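Local atomic coordinates of polyketide synthase III (PDB entry 4B0N), a protein that probably acts as a type III polyketide synthase of the chalcone synthase family, an acyltransferase involved in making phlorotannin monomers in a brown alga. Residues Pro108-Ala113 and Ser224-Thr229; Ile50-Tyr55 and Ser90-Val95; Val159-Gly164 and Ile219-Ser224. All coordinates share one frame; numbering follows the deposited sequence.

Contact 1: residues Pro108-Ala113 and Ser224-Thr229; sequences PLFYPA and SSVHTT. With ACD (arachidonic acid), chain D.
Y111 and the turn S225-T228 illustrate how one aromatic side chain can tie two distant loops together. The Y111 hydroxyl donates to the carbonyl of S225, OH to O being 2.5 Å, with that oxygen near the plane of the ring at its edge. The same hydroxyl weakly accepts T228 N at 3.3 Å. The ring itself is sandwiched: T228 OG1 lies over one face, 3.1 Å from Y111 CZ, while CD2 of the preceding F110 covers the rim of the opposite face at a height of 3.7 Å. With its CG anti to the carbonyl carbon (chi1 -59°), Y111 is sent straight at the turn, and its backbone N, like that of F110, is bonded to D97.

Toward F110 the fit becomes looser. This partly exposed ring gives a single apolar touch, CE2 to V226 CG1 at 3.7 Å, the two side chains crossing at about a right angle; helix 121-146 adds V123 and K127 against F110, and R124 holds the carbonyls of V226 and T228. On the far side of the turn lies arachidonic acid, met by T228 CG2 3.5 Å from its C17 and by S224 O 3.3 Å from its C14. Y111 thus stands behind the ligand-facing turn as a second shell to the acyl pocket of this chalcone synthase-like fold.

Contact 2: residues Ile50-Tyr55 and Ser90-Val95; sequences IGNPQY and SRYFAV. With ACD (arachidonic acid), chain D.
Y55 and F93 form an antiparallel hydrogen-bonded pair, the start of the small two-stranded sheet of strands 55-58 and 90-93, with Y55 N bonded to F93 O at 3.0 Å and F93 N to Y55 O at 2.7 Å. The Y55 oxygen also takes a CA-H...O contact from Y92 CA.

N52 lays its amide flat on the Y92 ring, the two planes 8° apart and ND2 3.9 Å above the ring centre, while N52 CB makes a CH-pi contact over the same ring. P53 comes across the root of this pair, its CG 3.7 Å from Y92 CB, and its CB packs on A94 CB. At the far end of its ring, the Y92 hydroxyl is bonded to E361 and to R56. With an alanine here, the N52 amide would probably lose the ring face it stacks on, and E361 and R56 would be left without their shared hydroxyl.

Y55 and F93 leave the same face of the sheet, the F93 ring then leading away toward the ligand. Y55 turns the edge of its ring to the F93 carbonyl, and its hydroxyl is bonded to A104 and D107. F93 sets its ring edge against one face of the R91 guanidinium. R91 NE is bonded to Q59, NH1 and NH2 give weak bonds to the carbonyls of F243 and H240, and NH1 also lies 3.5 Å from C18 of arachidonic acid. The chemistry implies a division of labour: the Y55-F93 backbone pair, the N52-Y92 amide stack and the two tyrosine hydroxyls bind the strand to its surroundings, whereas R91 lays guanidinium nitrogens against the apolar tail in van der Waals contact, the F93 ring beside them.

Contact 3: residues Val159-Gly164 and Ile219-Ser224; sequences VVSSTG and ICVELS. With ACD (arachidonic acid), chain D.
This is a buried pairing of neighbouring parallel strands at the heart of the mixed five-stranded sheet, continued past the end of strand 159-161 by the carboxylate of E222. The axes of strands 159-161 and 219-223 approach to 4.8 Å at a crossing angle of -30°. V160 carries the backbone register, its N bonded to I219 O at 2.9 Å and its O accepting V221 N at 3.0 Å, while its CB packs on C220 SG.

Where strand 159-161 gives way to a loop, E222 takes over. Bent at chi2 (77°), it brings OE2 to the backbone N-H groups of S162 and T163. S162 N meets the syn lone pair of OE2 at 2.6 Å, and T163 OG1 donates at 3.0 Å from the anti side, 23° out of the carboxylate plane; T163 N adds a weak bond. T163 OG1 in turn accepts L223 N at 2.9 Å, so one hydroxyl links side chain and backbone of the second strand. OE1 is bonded to S367.

Around this pair, strand 185-190 flanks 154-161 and strand 245-255 flanks 215-223. V136 of helix 121-146 packs on I219 and V221, and helix 196-210 meets V160 and C220 through A196 and A197.

All three contacts touch one bound arachidonic acid and supply part of its pocket wall, from separate parts of the N-terminal chalcone synthase family region. Their centres lie about 14 Å (contacts 1 and 2), 17 Å (1 and 3) and 13 Å (2 and 3) apart. Contacts 1 and 3 share S224 and are joined by H227 NE2 and T163 O, 2.7 Å apart and probably hydrogen-bonded. F110 CB packs on V95 CG1 at 3.3 Å between contacts 1 and 2, and A94 CB on L223 CD2 at 3.7 Å between 2 and 3. Along the fatty acid, C7 is faced by T163, C10 by H227, C14 by S224, and the stretch C17-C18 near the methyl end by T228, R91 and F93.

Contact 1: residues Pro108-Ala113 and Ser224-Thr229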
loop_
_atom_site.group_PDB
_atom_site.type_symbol
_atom_site.label_atom_id
_atom_site.label_comp_id
_atom_site.label_asym_id
_atom_site.label_seq_id
_atom_site.Cartn_x
_atom_site.Cartn_y
_atom_site.Cartn_z
ATOM N N PRO A 108 -16.731 10.387 -23.397
ATOM C CA PRO A 108 -15.996 10.061 -24.618
ATOM C C PRO A 108 -15.407 8.649 -24.653
ATOM O O PRO A 108 -15.299 7.985 -23.622
ATOM C CB PRO A 108 -14.869 11.096 -24.625
ATOM C CG PRO A 108 -14.618 11.379 -23.184
ATOM C CD PRO A 108 -15.943 11.240 -22.487
ATOM N N LEU A 109 -15.037 8.207 -25.849
ATOM C CA LEU A 109 -14.304 6.964 -26.033
ATOM C C LEU A 109 -12.841 7.191 -25.663
ATOM O O LEU A 109 -12.174 8.051 -26.239
ATOM C CB LEU A 109 -14.428 6.483 -27.482
ATOM C CG LEU A 109 -15.582 5.558 -27.902
ATOM C CD1 LEU A 109 -16.952 5.998 -27.392
ATOM C CD2 LEU A 109 -15.593 5.421 -29.419
ATOM N N PHE A 110 -12.357 6.415 -24.698
ATOM C CA PHE A 110 -11.018 6.595 -24.142
ATOM C C PHE A 110 -9.901 6.189 -25.104
ATOM O O PHE A 110 -8.974 6.965 -25.342
ATOM C CB PHE A 110 -10.900 5.832 -22.815
ATOM C CG PHE A 110 -9.563 5.965 -22.137
ATOM C CD1 PHE A 110 -9.042 7.217 -21.815
ATOM C CD2 PHE A 110 -8.835 4.829 -21.792
ATOM C CE1 PHE A 110 -7.813 7.332 -21.185
ATOM C CE2 PHE A 110 -7.608 4.938 -21.159
ATOM C CZ PHE A 110 -7.099 6.191 -20.851
ATOM N N TYR A 111 -10.002 4.980 -25.653
ATOM C CA TYR A 111 -8.956 4.418 -26.509
ATOM C C TYR A 111 -8.970 5.032 -27.907
ATOM O O TYR A 111 -10.039 5.379 -28.412
ATOM C CB TYR A 111 -9.074 2.893 -26.565
ATOM C CG TYR A 111 -8.961 2.255 -25.198
ATOM C CD1 TYR A 111 -7.740 2.232 -24.519
ATOM C CD2 TYR A 111 -10.075 1.693 -24.571
ATOM C CE1 TYR A 111 -7.628 1.661 -23.261
ATOM C CE2 TYR A 111 -9.970 1.117 -23.312
ATOM C CZ TYR A 111 -8.745 1.107 -22.663
ATOM O OH TYR A 111 -8.627 0.543 -21.418
ATOM N N PRO A 112 -7.781 5.179 -28.531
ATOM C CA PRO A 112 -7.668 5.852 -29.829
ATOM C C PRO A 112 -8.470 5.168 -30.933
ATOM O O PRO A 112 -8.574 3.936 -30.956
ATOM C CB PRO A 112 -6.165 5.776 -30.139
ATOM C CG PRO A 112 -5.654 4.655 -29.305
ATOM C CD PRO A 112 -6.469 4.711 -28.050
ATOM N N ALA A 113 -9.028 5.977 -31.836
ATOM C CA ALA A 113 -9.804 5.489 -32.981
ATOM C C ALA A 113 -8.949 4.617 -33.900
ATOM O O ALA A 113 -9.458 3.944 -34.796
ATOM C CB ALA A 113 -10.398 6.658 -33.749
ATOM N N SER A 224 -9.780 -2.533 -14.206
ATOM C CA SER A 224 -8.920 -3.142 -15.221
ATOM C C SER A 224 -9.303 -2.742 -16.656
ATOM O O SER A 224 -8.585 -3.068 -17.605
ATOM C CB SER A 224 -8.854 -4.669 -15.055
ATOM O OG SER A 224 -10.135 -5.245 -14.882
ATOM N N SER A 225 -10.414 -2.020 -16.810
ATOM C CA SER A 225 -10.866 -1.560 -18.130
ATOM C C SER A 225 -10.111 -0.328 -18.625
ATOM O O SER A 225 -10.384 0.185 -19.713
ATOM C CB SER A 225 -12.374 -1.278 -18.133
ATOM O OG SER A 225 -12.677 -0.061 -17.470
ATOM N N VAL A 226 -9.171 0.152 -17.822
ATOM C CA VAL A 226 -8.374 1.308 -18.205
ATOM C C VAL A 226 -6.974 0.867 -18.633
ATOM O O VAL A 226 -6.178 1.678 -19.100
ATOM C CB VAL A 226 -8.281 2.356 -17.075
ATOM C CG1 VAL A 226 -8.257 3.751 -17.676
ATOM C CG2 VAL A 226 -9.460 2.238 -16.120
ATOM N N HIS A 227 -6.694 -0.429 -18.486
ATOM C CA HIS A 227 -5.377 -0.991 -18.795
ATOM C C HIS A 227 -5.371 -1.933 -19.972
ATOM O O HIS A 227 -4.415 -2.691 -20.159
ATOM C CB HIS A 227 -4.799 -1.686 -17.566
ATOM C CG HIS A 227 -4.587 -0.765 -16.393
ATOM N ND1 HIS A 227 -3.592 0.139 -16.357
ATOM C CD2 HIS A 227 -5.286 -0.633 -15.195
ATOM C CE1 HIS A 227 -3.651 0.821 -15.199
ATOM N NE2 HIS A 227 -4.686 0.345 -14.487
ATOM N N THR A 228 -6.424 -1.887 -20.783
ATOM C CA THR A 228 -6.555 -2.792 -21.923
ATOM C C THR A 228 -5.575 -2.419 -23.039
ATOM O O THR A 228 -5.397 -1.238 -23.350
ATOM C CB THR A 228 -8.003 -2.842 -22.464
ATOM O OG1 THR A 228 -8.202 -1.816 -23.442
ATOM C CG2 THR A 228 -9.006 -2.672 -21.332
ATOM N N THR A 229 -4.938 -3.435 -23.622
ATOM C CA THR A 229 -3.907 -3.235 -24.643
ATOM C C THR A 229 -4.162 -4.056 -25.904
ATOM O O THR A 229 -3.681 -3.707 -26.987
ATOM C CB THR A 229 -2.505 -3.602 -24.116
ATOM O OG1 THR A 229 -2.497 -4.970 -23.698
ATOM C CG2 THR A 229 -2.106 -2.717 -22.947
HETATM C C1 ACD D . -4.372 -11.926 -10.847
HETATM C C2 ACD D . -3.694 -10.683 -10.313
HETATM C C3 ACD D . -4.374 -9.440 -10.879
HETATM C C4 ACD D . -3.368 -8.321 -11.114
HETATM C C5 ACD D . -3.952 -7.286 -12.045
HETATM C C6 ACD D . -3.237 -6.225 -12.412
HETATM C C7 ACD D . -3.850 -5.198 -13.333
HETATM C C8 ACD D . -3.706 -5.592 -14.783
HETATM C C9 ACD D . -4.595 -5.143 -15.667
HETATM C C10 ACD D . -4.476 -5.510 -17.128
HETATM C C11 ACD D . -5.685 -6.298 -17.566
HETATM C C12 ACD D . -6.340 -5.956 -18.672
HETATM C C13 ACD D . -7.545 -6.758 -19.102
HETATM C C14 ACD D . -8.709 -5.850 -19.421
HETATM C C15 ACD D . -9.910 -6.379 -19.642
HETATM C C16 ACD D . -11.093 -5.499 -19.966
HETATM C C17 ACD D . -11.206 -5.352 -21.479
HETATM C C18 ACD D . -12.381 -6.135 -22.055
HETATM C C19 ACD D . -11.976 -6.785 -23.371
HETATM C C20 ACD D . -13.176 -7.347 -24.098
HETATM O O1 ACD D . -4.676 -12.840 -10.048
#

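Contact 2: residues Ile50-Tyr55 and Ser90-Val95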
loop_
_atom_site.group_PDB
_atom_site.type_symbol
_atom_site.label_atom_id
_atom_site.label_comp_id
_atom_site.label_asym_id
_atom_site.label_seq_id
_atom_site.Cartn_x
_atom_site.Cartn_y
_atom_site.Cartn_z
ATOM N N ILE A 50 -21.616 -3.343 -2.140
ATOM C CA ILE A 50 -20.996 -3.634 -3.433
ATOM C C ILE A 50 -21.346 -2.538 -4.440
ATOM O O ILE A 50 -22.346 -1.834 -4.285
ATOM C CB ILE A 50 -21.393 -5.025 -3.984
ATOM C CG1 ILE A 50 -22.922 -5.177 -4.054
ATOM C CG2 ILE A 50 -20.750 -6.126 -3.147
ATOM C CD1 ILE A 50 -23.405 -6.292 -4.960
ATOM N N GLY A 51 -20.511 -2.398 -5.464
ATOM C CA GLY A 51 -20.700 -1.365 -6.473
ATOM C C GLY A 51 -20.038 -1.701 -7.790
ATOM O O GLY A 51 -19.082 -2.477 -7.845
ATOM N N ASN A 52 -20.556 -1.108 -8.859
ATOM C CA ASN A 52 -20.045 -1.348 -10.201
ATOM C C ASN A 52 -20.021 -0.088 -11.057
ATOM O O ASN A 52 -20.807 0.837 -10.823
ATOM C CB ASN A 52 -20.870 -2.435 -10.889
ATOM C CG ASN A 52 -20.552 -3.813 -10.366
ATOM O OD1 ASN A 52 -19.392 -4.204 -10.298
ATOM N ND2 ASN A 52 -21.581 -4.553 -9.983
ATOM N N PRO A 53 -19.109 -0.038 -12.047
ATOM C CA PRO A 53 -19.126 1.069 -12.998
ATOM C C PRO A 53 -20.361 1.036 -13.907
ATOM O O PRO A 53 -21.189 0.124 -13.811
ATOM C CB PRO A 53 -17.843 0.858 -13.807
ATOM C CG PRO A 53 -17.539 -0.591 -13.666
ATOM C CD PRO A 53 -17.959 -0.934 -12.271
ATOM N N GLN A 54 -20.454 2.028 -14.786
ATOM C CA GLN A 54 -21.663 2.311 -15.552
ATOM C C GLN A 54 -22.086 1.217 -16.540
ATOM O O GLN A 54 -23.265 0.868 -16.616
ATOM C CB GLN A 54 -21.477 3.633 -16.293
ATOM C CG GLN A 54 -22.762 4.401 -16.537
ATOM C CD GLN A 54 -22.516 5.742 -17.194
ATOM O OE1 GLN A 54 -21.429 6.001 -17.715
ATOM N NE2 GLN A 54 -23.528 6.604 -17.175
ATOM N N TYR A 55 -21.121 0.675 -17.279
ATOM C CA TYR A 55 -21.417 -0.136 -18.460
ATOM C C TYR A 55 -21.374 -1.640 -18.218
ATOM O O TYR A 55 -20.314 -2.212 -17.981
ATOM C CB TYR A 55 -20.484 0.251 -19.615
ATOM C CG TYR A 55 -20.494 1.734 -19.919
ATOM C CD1 TYR A 55 -21.494 2.295 -20.712
ATOM C CD2 TYR A 55 -19.508 2.577 -19.403
ATOM C CE1 TYR A 55 -21.512 3.653 -20.985
ATOM C CE2 TYR A 55 -19.517 3.937 -19.672
ATOM C CZ TYR A 55 -20.521 4.472 -20.464
ATOM O OH TYR A 55 -20.537 5.825 -20.736
ATOM N N SER A 90 -21.312 -11.784 -18.398
ATOM C CA SER A 90 -21.246 -10.328 -18.472
ATOM C C SER A 90 -20.216 -9.783 -17.489
ATOM O O SER A 90 -19.792 -10.487 -16.569
ATOM C CB SER A 90 -22.617 -9.719 -18.165
ATOM O OG SER A 90 -23.075 -10.103 -16.879
ATOM N N ARG A 91 -19.811 -8.531 -17.700
ATOM C CA ARG A 91 -18.952 -7.804 -16.759
ATOM C C ARG A 91 -19.057 -6.290 -16.960
ATOM O O ARG A 91 -19.491 -5.826 -18.015
ATOM C CB ARG A 91 -17.494 -8.294 -16.808
ATOM C CG ARG A 91 -16.895 -8.413 -18.195
ATOM C CD ARG A 91 -15.712 -9.363 -18.215
ATOM N NE ARG A 91 -15.321 -9.662 -19.591
ATOM C CZ ARG A 91 -14.247 -9.168 -20.204
ATOM N NH1 ARG A 91 -13.415 -8.355 -19.565
ATOM N NH2 ARG A 91 -13.996 -9.502 -21.463
ATOM N N TYR A 92 -18.667 -5.532 -15.938
ATOM C CA TYR A 92 -18.879 -4.082 -15.911
ATOM C C TYR A 92 -17.606 -3.292 -16.214
ATOM O O TYR A 92 -16.524 -3.634 -15.736
ATOM C CB TYR A 92 -19.451 -3.656 -14.555
ATOM C CG TYR A 92 -20.805 -4.251 -14.234
ATOM C CD1 TYR A 92 -20.934 -5.593 -13.875
ATOM C CD2 TYR A 92 -21.956 -3.468 -14.274
ATOM C CE1 TYR A 92 -22.170 -6.139 -13.582
ATOM C CE2 TYR A 92 -23.199 -4.005 -13.977
ATOM C CZ TYR A 92 -23.297 -5.340 -13.632
ATOM O OH TYR A 92 -24.527 -5.884 -13.340
ATOM N N PHE A 93 -17.752 -2.232 -17.007
ATOM C CA PHE A 93 -16.635 -1.363 -17.374
ATOM C C PHE A 93 -16.952 0.117 -17.141
ATOM O O PHE A 93 -18.098 0.548 -17.276
ATOM C CB PHE A 93 -16.235 -1.580 -18.838
ATOM C CG PHE A 93 -15.928 -3.011 -19.189
ATOM C CD1 PHE A 93 -14.949 -3.724 -18.500
ATOM C CD2 PHE A 93 -16.605 -3.642 -20.226
ATOM C CE1 PHE A 93 -14.668 -5.042 -18.829
ATOM C CE2 PHE A 93 -16.324 -4.957 -20.561
ATOM C CZ PHE A 93 -15.355 -5.657 -19.864
ATOM N N ALA A 94 -15.922 0.884 -16.795
ATOM C CA ALA A 94 -16.051 2.327 -16.564
ATOM C C ALA A 94 -15.967 3.137 -17.858
ATOM O O ALA A 94 -16.345 4.310 -17.892
ATOM C CB ALA A 94 -14.997 2.800 -15.572
ATOM N N VAL A 95 -15.472 2.503 -18.916
ATOM C CA VAL A 95 -15.275 3.167 -20.199
ATOM C C VAL A 95 -16.277 2.636 -21.229
ATOM O O VAL A 95 -16.535 1.429 -21.275
ATOM C CB VAL A 95 -13.834 2.985 -20.729
ATOM C CG1 VAL A 95 -13.371 4.255 -21.409
ATOM C CG2 VAL A 95 -12.867 2.646 -19.604
HETATM C C1 ACD D . -4.372 -11.926 -10.847
HETATM C C2 ACD D . -3.694 -10.683 -10.313
HETATM C C3 ACD D . -4.374 -9.440 -10.879
HETATM C C4 ACD D . -3.368 -8.321 -11.114
HETATM C C5 ACD D . -3.952 -7.286 -12.045
HETATM C C6 ACD D . -3.237 -6.225 -12.412
HETATM C C7 ACD D . -3.850 -5.198 -13.333
HETATM C C8 ACD D . -3.706 -5.592 -14.783
HETATM C C9 ACD D . -4.595 -5.143 -15.667
HETATM C C10 ACD D . -4.476 -5.510 -17.128
HETATM C C11 ACD D . -5.685 -6.298 -17.566
HETATM C C12 ACD D . -6.340 -5.956 -18.672
HETATM C C13 ACD D . -7.545 -6.758 -19.102
HETATM C C14 ACD D . -8.709 -5.850 -19.421
HETATM C C15 ACD D . -9.910 -6.379 -19.642
HETATM C C16 ACD D . -11.093 -5.499 -19.966
HETATM C C17 ACD D . -11.206 -5.352 -21.479
HETATM C C18 ACD D . -12.381 -6.135 -22.055
HETATM C C19 ACD D . -11.976 -6.785 -23.371
HETATM C C20 ACD D . -13.176 -7.347 -24.098
HETATM O O1 ACD D . -4.676 -12.840 -10.048
#

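Contact 3: residues Val159-Gly164 and Ile219-Ser224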
loop_
_atom_site.group_PDB
_atom_site.type_symbol
_atom_site.label_atom_id
_atom_site.label_comp_id
_atom_site.label_asym_id
_atom_site.label_seq_id
_atom_site.Cartn_x
_atom_site.Cartn_y
_atom_site.Cartn_z
ATOM N N VAL A 159 -7.712 2.155 1.559
ATOM C CA VAL A 159 -8.027 1.958 0.145
ATOM C C VAL A 159 -7.087 0.906 -0.435
ATOM O O VAL A 159 -5.892 0.898 -0.142
ATOM C CB VAL A 159 -7.932 3.277 -0.657
ATOM C CG1 VAL A 159 -8.158 3.037 -2.145
ATOM C CG2 VAL A 159 -8.930 4.300 -0.130
ATOM N N VAL A 160 -7.646 0.017 -1.251
ATOM C CA VAL A 160 -6.902 -1.086 -1.851
ATOM C C VAL A 160 -7.094 -1.090 -3.368
ATOM O O VAL A 160 -8.229 -1.092 -3.855
ATOM C CB VAL A 160 -7.353 -2.441 -1.261
ATOM C CG1 VAL A 160 -6.814 -3.603 -2.082
ATOM C CG2 VAL A 160 -6.920 -2.570 0.191
ATOM N N SER A 161 -5.985 -1.085 -4.109
ATOM C CA SER A 161 -6.023 -1.176 -5.570
ATOM C C SER A 161 -4.684 -1.589 -6.171
ATOM O O SER A 161 -3.628 -1.171 -5.703
ATOM C CB SER A 161 -6.474 0.149 -6.194
ATOM O OG SER A 161 -6.845 -0.036 -7.549
ATOM N N SER A 162 -4.751 -2.420 -7.210
ATOM C CA SER A 162 -3.592 -2.786 -8.018
ATOM C C SER A 162 -3.726 -2.205 -9.430
ATOM O O SER A 162 -2.855 -2.401 -10.281
ATOM C CB SER A 162 -3.447 -4.311 -8.088
ATOM O OG SER A 162 -3.174 -4.864 -6.814
ATOM N N THR A 163 -4.823 -1.493 -9.671
ATOM C CA THR A 163 -5.096 -0.904 -10.986
ATOM C C THR A 163 -5.065 0.631 -10.971
ATOM O O THR A 163 -5.307 1.273 -11.998
ATOM C CB THR A 163 -6.450 -1.383 -11.552
ATOM O OG1 THR A 163 -7.490 -1.134 -10.597
ATOM C CG2 THR A 163 -6.397 -2.871 -11.881
ATOM N N GLY A 164 -4.761 1.206 -9.810
ATOM C CA GLY A 164 -4.715 2.658 -9.661
ATOM C C GLY A 164 -3.695 3.148 -8.653
ATOM O O GLY A 164 -3.611 2.631 -7.538
ATOM N N ILE A 219 -11.923 -0.315 1.750
ATOM C CA ILE A 219 -12.513 -0.221 0.415
ATOM C C ILE A 219 -11.592 -0.802 -0.649
ATOM O O ILE A 219 -10.452 -0.363 -0.805
ATOM C CB ILE A 219 -12.862 1.236 0.029
ATOM C CG1 ILE A 219 -13.622 1.930 1.162
ATOM C CG2 ILE A 219 -13.677 1.265 -1.260
ATOM C CD1 ILE A 219 -13.873 3.405 0.941
ATOM N N CYS A 220 -12.103 -1.791 -1.373
ATOM C CA CYS A 220 -11.423 -2.324 -2.546
ATOM C C CYS A 220 -12.027 -1.739 -3.812
ATOM O O CYS A 220 -13.238 -1.814 -4.034
ATOM C CB CYS A 220 -11.502 -3.843 -2.577
ATOM S SG CYS A 220 -10.537 -4.610 -1.263
ATOM N N VAL A 221 -11.171 -1.142 -4.629
ATOM C CA VAL A 221 -11.592 -0.558 -5.888
ATOM C C VAL A 221 -10.663 -1.054 -6.975
ATOM O O VAL A 221 -9.451 -1.150 -6.773
ATOM C CB VAL A 221 -11.605 0.988 -5.838
ATOM C CG1 VAL A 221 -10.219 1.545 -5.525
ATOM C CG2 VAL A 221 -12.150 1.570 -7.137
ATOM N N GLU A 222 -11.241 -1.380 -8.124
ATOM C CA GLU A 222 -10.468 -1.903 -9.232
ATOM C C GLU A 222 -11.085 -1.532 -10.569
ATOM O O GLU A 222 -12.296 -1.652 -10.760
ATOM C CB GLU A 222 -10.344 -3.415 -9.107
ATOM C CG GLU A 222 -8.930 -3.911 -9.316
ATOM C CD GLU A 222 -8.033 -3.683 -8.110
ATOM O OE1 GLU A 222 -8.342 -4.209 -7.020
ATOM O OE2 GLU A 222 -7.010 -2.985 -8.261
ATOM N N LEU A 223 -10.237 -1.067 -11.482
ATOM C CA LEU A 223 -10.646 -0.722 -12.841
ATOM C C LEU A 223 -9.635 -1.260 -13.844
ATOM O O LEU A 223 -8.735 -0.537 -14.278
ATOM C CB LEU A 223 -10.778 0.797 -13.006
ATOM C CG LEU A 223 -12.040 1.535 -12.559
ATOM C CD1 LEU A 223 -12.087 1.731 -11.052
ATOM C CD2 LEU A 223 -12.076 2.880 -13.256
ATOM N N SER A 224 -9.780 -2.533 -14.206
ATOM C CA SER A 224 -8.920 -3.142 -15.221
ATOM C C SER A 224 -9.303 -2.742 -16.656
ATOM O O SER A 224 -8.585 -3.068 -17.605
ATOM C CB SER A 224 -8.854 -4.669 -15.055
ATOM O OG SER A 224 -10.135 -5.245 -14.882
HETATM C C1 ACD D . -4.372 -11.926 -10.847
HETATM C C2 ACD D . -3.694 -10.683 -10.313
HETATM C C3 ACD D . -4.374 -9.440 -10.879
HETATM C C4 ACD D . -3.368 -8.321 -11.114
HETATM C C5 ACD D . -3.952 -7.286 -12.045
HETATM C C6 ACD D . -3.237 -6.225 -12.412
HETATM C C7 ACD D . -3.850 -5.198 -13.333
HETATM C C8 ACD D . -3.706 -5.592 -14.783
HETATM C C9 ACD D . -4.595 -5.143 -15.667
HETATM C C10 ACD D . -4.476 -5.510 -17.128
HETATM C C11 ACD D . -5.685 -6.298 -17.566
HETATM C C12 ACD D . -6.340 -5.956 -18.672
HETATM C C13 ACD D . -7.545 -6.758 -19.102
HETATM C C14 ACD D . -8.709 -5.850 -19.421
HETATM C C15 ACD D . -9.910 -6.379 -19.642
HETATM C C16 ACD D . -11.093 -5.499 -19.966
HETATM C C17 ACD D . -11.206 -5.352 -21.479
HETATM C C18 ACD D . -12.381 -6.135 -22.055
HETATM C C19 ACD D . -11.976 -6.785 -23.371
HETATM C C20 ACD D . -13.176 -7.347 -24.098
HETATM O O1 ACD D . -4.676 -12.840 -10.048
HETATM O O HOH W 1 -5.414 -4.915 -5.459
#